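Es1 family protein (Ehrlichia chaffeensis, PDB 3L3B) probably serves isoprenoid biosynthesis as a protein with an amidotransferase-like domain of the DJ-1/PfpI family, its exact reaction being undefined. Local coordinates at residues I29-G34 with A120-N125; G38-E43 with S213-N218. One frame throughout, in Å; residues are numbered along the deposited sequence.

Interaction 1. Residues I29-G34 with A120-N125; sequences ILAGCG and AKNFSN
The amide nitrogen ND2 of N122 is gripped by two backbone carbonyls of one loop: it donates to A31 O over 2.9 Å and also to the carbonyl of D37. The setting is the Rossmann-like α/β fold of the DJ-1/PfpI family, where the loop leaving strand 24-29 meets helix 117-123, which follows the adjacent parallel strand 110-113. The oxygen of A31 lies in the amide plane and receives the donor at a C=O...N angle of 160°, although the N-H itself is bent to 137°. Because N122 OD1 accepts from the backbone N of K68, both ends of the amide are engaged and its rotation is fixed.

F123 supplies the apolar half of the contact. With CG anti to its carbonyl carbon (chi1 -64°), the ring extends toward the start of the loop. Its leading atom, F123 CZ, approaches L30 O at 3.3 Å, the oxygen lying at the ring edge and near its plane; this buried carbonyl has no hydrogen-bonding partner in the model, and the ring edge is what faces it from helix 117-123. F123 CZ also packs on A31 CB at 3.5 Å, while F123 CE2 lies 3.7 Å from I29 CG2, the branch that stands anti to the backbone N of I29. Beyond the ring, F140 meets F123 with the two planes inclined. Next to F123 the chain is tied back on itself, as S124 OG donates to A120 O over 2.7 Å, in the carbonyl plane and on a lone pair.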
loop_
_atom_site.group_PDB
_atom_site.type_symbol
_atom_site.label_atom_id
_atom_site.label_comp_id
_atom_site.label_asym_id
_atom_site.label_seq_id
_atom_site.Cartn_x
_atom_site.Cartn_y
_atom_site.Cartn_z
ATOM N N ILE B 29 1.970 -8.751 10.992
ATOM C CA ILE B 29 1.885 -10.014 10.306
ATOM C C ILE B 29 1.125 -9.813 8.997
ATOM O O ILE B 29 0.021 -9.283 8.966
ATOM C CB ILE B 29 1.234 -11.116 11.153
ATOM C CG1 ILE B 29 2.140 -11.438 12.347
ATOM C CG2 ILE B 29 1.023 -12.347 10.298
ATOM C CD1 ILE B 29 1.535 -12.335 13.449
ATOM N N LEU B 30 1.734 -10.300 7.930
ATOM C CA LEU B 30 1.206 -10.183 6.607
ATOM C C LEU B 30 0.925 -11.556 5.984
ATOM O O LEU B 30 1.516 -12.603 6.364
ATOM C CB LEU B 30 2.250 -9.434 5.770
ATOM C CG LEU B 30 2.656 -8.023 6.188
ATOM C CD1 LEU B 30 3.710 -7.471 5.228
ATOM C CD2 LEU B 30 1.412 -7.120 6.150
ATOM N N ALA B 31 -0.009 -11.550 5.034
ATOM C CA ALA B 31 -0.486 -12.779 4.436
ATOM C C ALA B 31 -0.338 -12.801 2.926
ATOM O O ALA B 31 -0.925 -13.670 2.320
ATOM C CB ALA B 31 -1.967 -13.026 4.795
ATOM N N GLY B 32 0.413 -11.854 2.336
ATOM C CA GLY B 32 0.573 -11.764 0.902
ATOM C C GLY B 32 0.421 -10.286 0.529
ATOM O O GLY B 32 0.534 -9.411 1.361
ATOM N N CYS B 33 0.204 -9.993 -0.731
ATOM C CA CYS B 33 0.136 -8.587 -1.153
ATOM C C CYS B 33 -1.047 -8.375 -2.070
ATOM O O CYS B 33 -0.914 -8.376 -3.300
ATOM C CB CYS B 33 1.446 -8.236 -1.826
ATOM S SG CYS B 33 1.556 -6.556 -2.396
ATOM N N GLY B 34 -2.207 -8.185 -1.480
ATOM C CA GLY B 34 -3.465 -8.023 -2.235
ATOM C C GLY B 34 -4.695 -8.430 -1.455
ATOM O O GLY B 34 -4.700 -9.470 -0.809
ATOM N N ALA B 120 -7.696 -14.595 6.253
ATOM C CA ALA B 120 -8.672 -15.647 6.536
ATOM C C ALA B 120 -8.371 -16.947 5.744
ATOM O O ALA B 120 -8.393 -18.045 6.295
ATOM C CB ALA B 120 -10.086 -15.129 6.264
ATOM N N LYS B 121 -8.029 -16.812 4.470
ATOM C CA LYS B 121 -7.847 -17.955 3.579
ATOM C C LYS B 121 -6.512 -18.633 3.807
ATOM O O LYS B 121 -6.410 -19.887 3.752
ATOM C CB LYS B 121 -7.942 -17.476 2.095
ATOM N N ASN B 122 -5.470 -17.844 4.037
ATOM C CA ASN B 122 -4.126 -18.404 4.199
ATOM C C ASN B 122 -3.766 -18.864 5.602
ATOM O O ASN B 122 -2.917 -19.721 5.759
ATOM C CB ASN B 122 -3.043 -17.457 3.674
ATOM C CG ASN B 122 -3.234 -17.118 2.232
ATOM O OD1 ASN B 122 -3.939 -17.824 1.514
ATOM N ND2 ASN B 122 -2.638 -16.001 1.792
ATOM N N PHE B 123 -4.396 -18.309 6.620
ATOM C CA PHE B 123 -4.032 -18.630 7.995
ATOM C C PHE B 123 -5.085 -19.481 8.686
ATOM O O PHE B 123 -4.913 -19.820 9.876
ATOM C CB PHE B 123 -3.876 -17.361 8.836
ATOM C CG PHE B 123 -2.758 -16.436 8.412
ATOM C CD1 PHE B 123 -1.796 -16.810 7.495
ATOM C CD2 PHE B 123 -2.666 -15.196 8.973
ATOM C CE1 PHE B 123 -0.754 -15.916 7.104
ATOM C CE2 PHE B 123 -1.616 -14.300 8.575
ATOM C CZ PHE B 123 -0.699 -14.659 7.668
ATOM N N SER B 124 -6.192 -19.764 8.002
ATOM C CA SER B 124 -7.284 -20.526 8.605
ATOM C C SER B 124 -8.046 -21.378 7.596
ATOM O O SER B 124 -7.862 -21.244 6.394
ATOM C CB SER B 124 -8.225 -19.599 9.392
ATOM O OG SER B 124 -9.300 -19.059 8.630
ATOM N N ASN B 125 -8.883 -22.301 8.086
ATOM C CA ASN B 125 -9.886 -22.907 7.204
ATOM C C ASN B 125 -11.281 -22.351 7.512
ATOM O O ASN B 125 -12.289 -22.834 6.988
ATOM C CB ASN B 125 -9.866 -24.432 7.282
ATOM C CG ASN B 125 -10.398 -24.929 8.568
ATOM O OD1 ASN B 125 -10.639 -24.129 9.469
ATOM N ND2 ASN B 125 -10.610 -26.252 8.683
#

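Interaction 2. Residues G38-E43 with S213-N218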
loop_
_atom_site.group_PDB
_atom_site.type_symbol
_atom_site.label_atom_id
_atom_site.label_comp_id
_atom_site.label_asym_id
_atom_site.label_seq_id
_atom_site.Cartn_x
_atom_site.Cartn_y
_atom_site.Cartn_z
ATOM N N GLY B 38 -4.231 -12.146 -0.138
ATOM C CA GLY B 38 -3.127 -11.749 0.703
ATOM C C GLY B 38 -3.648 -10.781 1.762
ATOM O O GLY B 38 -4.842 -10.803 2.114
ATOM N N SER B 39 -2.758 -9.887 2.177
ATOM C CA SER B 39 -3.123 -8.735 2.993
ATOM C C SER B 39 -3.673 -7.591 2.180
ATOM O O SER B 39 -3.178 -7.290 1.083
ATOM C CB SER B 39 -1.903 -8.212 3.750
ATOM O OG SER B 39 -1.490 -9.108 4.741
ATOM N N GLU B 40 -4.657 -6.909 2.755
ATOM C CA GLU B 40 -5.205 -5.665 2.202
ATOM C C GLU B 40 -4.077 -4.624 2.255
ATOM O O GLU B 40 -3.522 -4.292 3.295
ATOM C CB GLU B 40 -6.407 -5.231 3.038
ATOM C CG GLU B 40 -7.546 -4.538 2.290
ATOM C CD GLU B 40 -7.097 -3.353 1.548
ATOM O OE1 GLU B 40 -7.589 -3.165 0.387
ATOM O OE2 GLU B 40 -6.233 -2.621 2.121
ATOM N N ILE B 41 -3.675 -4.191 1.095
ATOM C CA ILE B 41 -2.480 -3.341 0.919
ATOM C C ILE B 41 -2.694 -1.981 1.570
ATOM O O ILE B 41 -1.774 -1.477 2.196
ATOM C CB ILE B 41 -2.143 -3.196 -0.555
ATOM C CG1 ILE B 41 -1.686 -4.521 -1.179
ATOM C CG2 ILE B 41 -1.119 -2.065 -0.801
ATOM C CD1 ILE B 41 -1.716 -4.454 -2.749
ATOM N N ARG B 42 -3.891 -1.399 1.459
ATOM C CA ARG B 42 -4.119 -0.090 2.049
ATOM C C ARG B 42 -4.099 -0.170 3.565
ATOM O O ARG B 42 -3.448 0.639 4.209
ATOM C CB ARG B 42 -5.408 0.534 1.543
ATOM C CG ARG B 42 -5.346 0.757 0.065
ATOM C CD ARG B 42 -6.725 0.747 -0.509
ATOM N NE ARG B 42 -6.671 0.837 -1.954
ATOM C CZ ARG B 42 -7.537 1.518 -2.689
ATOM N NH1 ARG B 42 -8.548 2.160 -2.126
ATOM N NH2 ARG B 42 -7.396 1.513 -3.995
ATOM N N GLU B 43 -4.752 -1.175 4.114
ATOM C CA GLU B 43 -4.708 -1.417 5.557
ATOM C C GLU B 43 -3.287 -1.614 6.078
ATOM O O GLU B 43 -2.925 -1.084 7.176
ATOM C CB GLU B 43 -5.606 -2.580 5.987
ATOM C CG GLU B 43 -7.057 -2.404 5.601
ATOM C CD GLU B 43 -7.930 -3.645 5.897
ATOM O OE1 GLU B 43 -7.440 -4.664 6.485
ATOM O OE2 GLU B 43 -9.118 -3.602 5.497
ATOM N N SER B 213 -12.854 -1.819 11.539
ATOM C CA SER B 213 -13.587 -2.520 10.469
ATOM C C SER B 213 -13.060 -2.279 9.052
ATOM O O SER B 213 -13.149 -3.192 8.217
ATOM C CB SER B 213 -15.075 -2.166 10.522
ATOM O OG SER B 213 -15.238 -0.781 10.381
ATOM N N ALA B 214 -12.539 -1.080 8.766
ATOM C CA ALA B 214 -11.810 -0.822 7.496
ATOM C C ALA B 214 -12.616 -1.344 6.305
ATOM O O ALA B 214 -13.804 -1.030 6.191
ATOM C CB ALA B 214 -10.394 -1.450 7.543
ATOM N N TYR B 215 -12.038 -2.206 5.462
ATOM C CA TYR B 215 -12.727 -2.554 4.224
ATOM C C TYR B 215 -13.756 -3.697 4.356
ATOM O O TYR B 215 -14.183 -4.236 3.334
ATOM C CB TYR B 215 -11.731 -2.786 3.085
ATOM C CG TYR B 215 -11.236 -1.523 2.408
ATOM C CD1 TYR B 215 -12.065 -0.802 1.568
ATOM C CD2 TYR B 215 -9.923 -1.065 2.587
ATOM C CE1 TYR B 215 -11.606 0.320 0.921
ATOM C CE2 TYR B 215 -9.485 0.090 1.984
ATOM C CZ TYR B 215 -10.304 0.751 1.132
ATOM O OH TYR B 215 -9.858 1.901 0.505
ATOM N N MET B 216 -14.227 -4.024 5.577
ATOM C CA MET B 216 -15.478 -4.813 5.722
ATOM C C MET B 216 -16.702 -4.109 5.096
ATOM O O MET B 216 -17.735 -4.752 4.843
ATOM C CB MET B 216 -15.813 -5.110 7.196
ATOM C CG MET B 216 -14.906 -6.137 7.848
ATOM S SD MET B 216 -14.844 -7.731 7.000
ATOM C CE MET B 216 -16.551 -8.241 7.052
ATOM N N ARG B 217 -16.585 -2.793 4.909
ATOM C CA ARG B 217 -17.555 -1.978 4.182
ATOM C C ARG B 217 -16.876 -1.302 2.991
ATOM O O ARG B 217 -15.643 -1.059 2.983
ATOM C CB ARG B 217 -18.153 -0.881 5.071
ATOM C CG ARG B 217 -18.975 -1.384 6.277
ATOM C CD ARG B 217 -19.562 -0.193 7.008
ATOM N NE ARG B 217 -20.265 -0.505 8.264
ATOM C CZ ARG B 217 -19.716 -0.490 9.480
ATOM N NH1 ARG B 217 -18.406 -0.270 9.663
ATOM N NH2 ARG B 217 -20.481 -0.747 10.540
ATOM N N ASN B 218 -17.711 -0.968 2.014
ATOM C CA ASN B 218 -17.255 -0.391 0.747
ATOM C C ASN B 218 -17.193 1.129 0.904
ATOM O O ASN B 218 -17.979 1.884 0.299
ATOM C CB ASN B 218 -18.219 -0.793 -0.386
ATOM C CG ASN B 218 -17.510 -1.019 -1.706
ATOM O OD1 ASN B 218 -16.268 -0.994 -1.785
ATOM N ND2 ASN B 218 -18.295 -1.254 -2.764
#
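The N-terminal turn of helix 41-53 meets the loop after strand 209-212 through an N-cap glutamate, E40, and through R42 and E43 in the first turn. E40 OE2 caps the helix, taking a nearly straight bond from E43 N (2.9 Å, 166°) and a weak one from R42 N. This leaves the carboxylate lying by the Y215 ring, with E40 CD 3.8 Å from Y215 CD2 and the planes 32° apart. The second subunit joins here: its R94 forms a salt bridge with E40 OE1 and a cation-pi contact with Y215.

R42, extended from CG to NE, runs past the ring until R42 NH1 reaches Y215 OH at 3.0 Å, the hydroxyl tilted 15° from the guanidinium plane. E43 reaches the loop backbone itself. E43 OE2 accepts from Y215 N at 3.2 Å, nearly along the C-O axis, and lies close to A214 CB, while OE1 accepts from G115 N; the carboxylate is thus held from both oxygens. E43 also touches C158, which follows strand 154-157 and probably corresponds to the nucleophile-elbow cysteine of the family. A glutamate from the first helix beside that cysteine is characteristic of the DJ-1/PfpI pocket, which this arrangement probably resembles.

In the fold
From the N terminus, strand 24-29 runs into the first segment of interaction 1, and a few residues later segment 38-43, the first of interaction 2, leads into helix 41-53. Segment 120-125 then closes a loop of 85 intervening residues, and segment 213-218 a longer one of 169, so the two closures cross. Interaction 1 ties the first strand's exit to helix 117-123; interaction 2 ties the first helix to the loop before helix 221-238. Their centres lie about 12 Å apart, and they touch directly, A31 N probably hydrogen-bonding to S39 OG and G34 N to S39 O. Both also touch the second subunit.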